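Cellulase (Bacillus sp. BG-CS10, PDB 5E09) probably hydrolyses internal beta-1,4-glucosidic bonds of cellulose with a glycoside hydrolase family 5 barrel joined to an X2 module and a family 46 carbohydrate-binding module. Local coordinates at residues 360-365 with 390-395. Numbering follows the deposited sequence.
Sequences DIQLHL and GDVLTM
I361 and L393 form the hydrogen-bonded pair of an antiparallel ladder in which strand 360-364 runs at 150° to strand 392-395. L393 N gives a well-aligned bond to I361 O (2.9 Å), whereas the return bond from I361 N to L393 O is weak, bent to 122° at the hydrogen. L363 N continues the ladder to D391 O, just ahead of the second strand, at 3.0 Å. D360 with T394 and Q362 with V392 are non-hydrogen-bonded pairs, and their side chains share one face. There T394 OG1 donates to D360 OD1 (2.8 Å), arriving from above the carboxylate plane, while D360 OD2 rests against V392 CG1. With its CG anti to the backbone N and a bend at chi2, the Q362 chain brings its amide across the D391 carboxylate, the two planes nearly perpendicular at 79°. Replacing this glutamine by an alanine would remove the amide and is likely to leave the D391 carboxylate without its polar neighbour across the strands. On the other face, I361 and L393 lie side by side and point the same way; I361 CD1 also reaches CG of the selenomethionine M395 at 3.9 Å. L363 CD1 packs on L393 CB at 4.0 Å, and beyond the strand L365 CD1 meets D391 CB. These are the two central strands of a four-stranded antiparallel sheet in the X2 module, flanked by strands 342-343 and 386-389. Its apolar face looks onto the five-stranded sheet, where F427 touches I361, L363 and L393, and L373 touches L393 and M395, the two sheets packing as in a beta-sandwich.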
loop_
_atom_site.group_PDB
_atom_site.type_symbol
_atom_site.label_atom_id
_atom_site.label_comp_id
_atom_site.label_asym_id
_atom_site.label_seq_id
_atom_site.Cartn_x
_atom_site.Cartn_y
_atom_site.Cartn_z
ATOM N N ASP A 360 30.611 7.430 -6.023
ATOM C CA ASP A 360 30.158 6.142 -6.540
ATOM C C ASP A 360 28.735 5.834 -6.088
ATOM O O ASP A 360 28.300 6.285 -5.027
ATOM C CB ASP A 360 31.102 5.023 -6.096
ATOM C CG ASP A 360 32.384 4.978 -6.913
ATOM O OD1 ASP A 360 32.667 5.958 -7.636
ATOM O OD2 ASP A 360 33.110 3.965 -6.831
ATOM N N ILE A 361 28.024 5.063 -6.906
ATOM C CA ILE A 361 26.616 4.736 -6.696
ATOM C C ILE A 361 26.335 3.325 -7.192
ATOM O O ILE A 361 26.537 3.023 -8.367
ATOM C CB ILE A 361 25.665 5.702 -7.443
ATOM C CG1 ILE A 361 25.912 7.155 -7.038
ATOM C CG2 ILE A 361 24.215 5.316 -7.195
ATOM C CD1 ILE A 361 25.467 8.143 -8.085
ATOM N N GLN A 362 25.856 2.467 -6.301
ATOM C CA GLN A 362 25.596 1.082 -6.664
ATOM C C GLN A 362 24.256 0.961 -7.382
ATOM O O GLN A 362 23.205 1.278 -6.827
ATOM C CB GLN A 362 25.635 0.187 -5.418
ATOM C CG GLN A 362 25.348 -1.283 -5.683
ATOM C CD GLN A 362 26.430 -1.953 -6.510
ATOM O OE1 GLN A 362 26.145 -2.560 -7.544
ATOM N NE2 GLN A 362 27.680 -1.850 -6.056
ATOM N N LEU A 363 24.308 0.522 -8.633
ATOM C CA LEU A 363 23.113 0.264 -9.418
ATOM C C LEU A 363 22.661 -1.179 -9.223
ATOM O O LEU A 363 23.483 -2.061 -8.983
ATOM C CB LEU A 363 23.382 0.538 -10.900
ATOM C CG LEU A 363 22.929 1.856 -11.528
ATOM C CD1 LEU A 363 23.136 3.044 -10.589
ATOM C CD2 LEU A 363 23.671 2.066 -12.849
ATOM N N HIS A 364 21.354 -1.410 -9.302
ATOM C CA HIS A 364 20.808 -2.761 -9.380
ATOM C C HIS A 364 20.157 -2.898 -10.739
ATOM O O HIS A 364 19.008 -2.504 -10.918
ATOM C CB HIS A 364 19.777 -3.040 -8.281
ATOM C CG HIS A 364 20.237 -2.681 -6.905
ATOM N ND1 HIS A 364 21.453 -3.090 -6.392
ATOM C CD2 HIS A 364 19.637 -1.970 -5.922
ATOM C CE1 HIS A 364 21.584 -2.632 -5.163
ATOM N NE2 HIS A 364 20.494 -1.950 -4.850
ATOM N N LEU A 365 20.893 -3.455 -11.693
ATOM C CA LEU A 365 20.476 -3.416 -13.089
ATOM C C LEU A 365 19.277 -4.316 -13.375
ATOM O O LEU A 365 18.490 -4.033 -14.280
ATOM C CB LEU A 365 21.653 -3.791 -13.993
ATOM C CG LEU A 365 22.771 -2.744 -14.006
ATOM C CD1 LEU A 365 23.956 -3.232 -14.819
ATOM C CD2 LEU A 365 22.259 -1.408 -14.541
ATOM N N GLY A 390 31.059 -1.687 -14.575
ATOM C CA GLY A 390 30.193 -2.791 -14.245
ATOM C C GLY A 390 28.778 -2.302 -14.014
ATOM O O GLY A 390 28.010 -2.102 -14.955
ATOM N N ASP A 391 28.436 -2.126 -12.744
ATOM C CA ASP A 391 27.101 -1.723 -12.343
ATOM C C ASP A 391 27.271 -0.570 -11.378
ATOM O O ASP A 391 26.313 -0.116 -10.752
ATOM C CB ASP A 391 26.367 -2.880 -11.666
ATOM C CG ASP A 391 27.076 -3.370 -10.418
ATOM O OD1 ASP A 391 28.138 -2.809 -10.078
ATOM O OD2 ASP A 391 26.570 -4.316 -9.778
ATOM N N VAL A 392 28.510 -0.111 -11.255
ATOM C CA VAL A 392 28.823 0.956 -10.326
ATOM C C VAL A 392 28.913 2.242 -11.145
ATOM O O VAL A 392 29.759 2.372 -12.030
ATOM C CB VAL A 392 30.160 0.712 -9.605
ATOM C CG1 VAL A 392 30.492 1.883 -8.695
ATOM C CG2 VAL A 392 30.107 -0.588 -8.817
ATOM N N LEU A 393 28.035 3.190 -10.837
ATOM C CA LEU A 393 27.991 4.482 -11.505
ATOM C C LEU A 393 28.811 5.537 -10.767
ATOM O O LEU A 393 28.615 5.761 -9.588
ATOM C CB LEU A 393 26.540 4.950 -11.626
ATOM C CG LEU A 393 26.306 6.357 -12.173
ATOM C CD1 LEU A 393 26.724 6.434 -13.641
ATOM C CD2 LEU A 393 24.849 6.770 -11.997
ATOM N N THR A 394 29.715 6.210 -11.462
ATOM C CA THR A 394 30.441 7.310 -10.848
ATOM C C THR A 394 30.021 8.663 -11.422
ATOM O O THR A 394 30.088 8.880 -12.640
ATOM C CB THR A 394 31.958 7.144 -11.023
ATOM O OG1 THR A 394 32.373 5.894 -10.456
ATOM C CG2 THR A 394 32.698 8.287 -10.336
HETATM N N MSE A 395 29.574 9.559 -10.539
HETATM C CA MSE A 395 29.392 10.968 -10.887
HETATM C C MSE A 395 30.713 11.702 -10.701
HETATM O O MSE A 395 31.302 11.680 -9.612
HETATM C CB MSE A 395 28.304 11.634 -10.033
HETATM C CG MSE A 395 26.921 11.048 -10.209
HETATM SE SE MSE A 395 26.354 10.980 -12.074
HETATM C CE MSE A 395 26.677 12.845 -12.543
#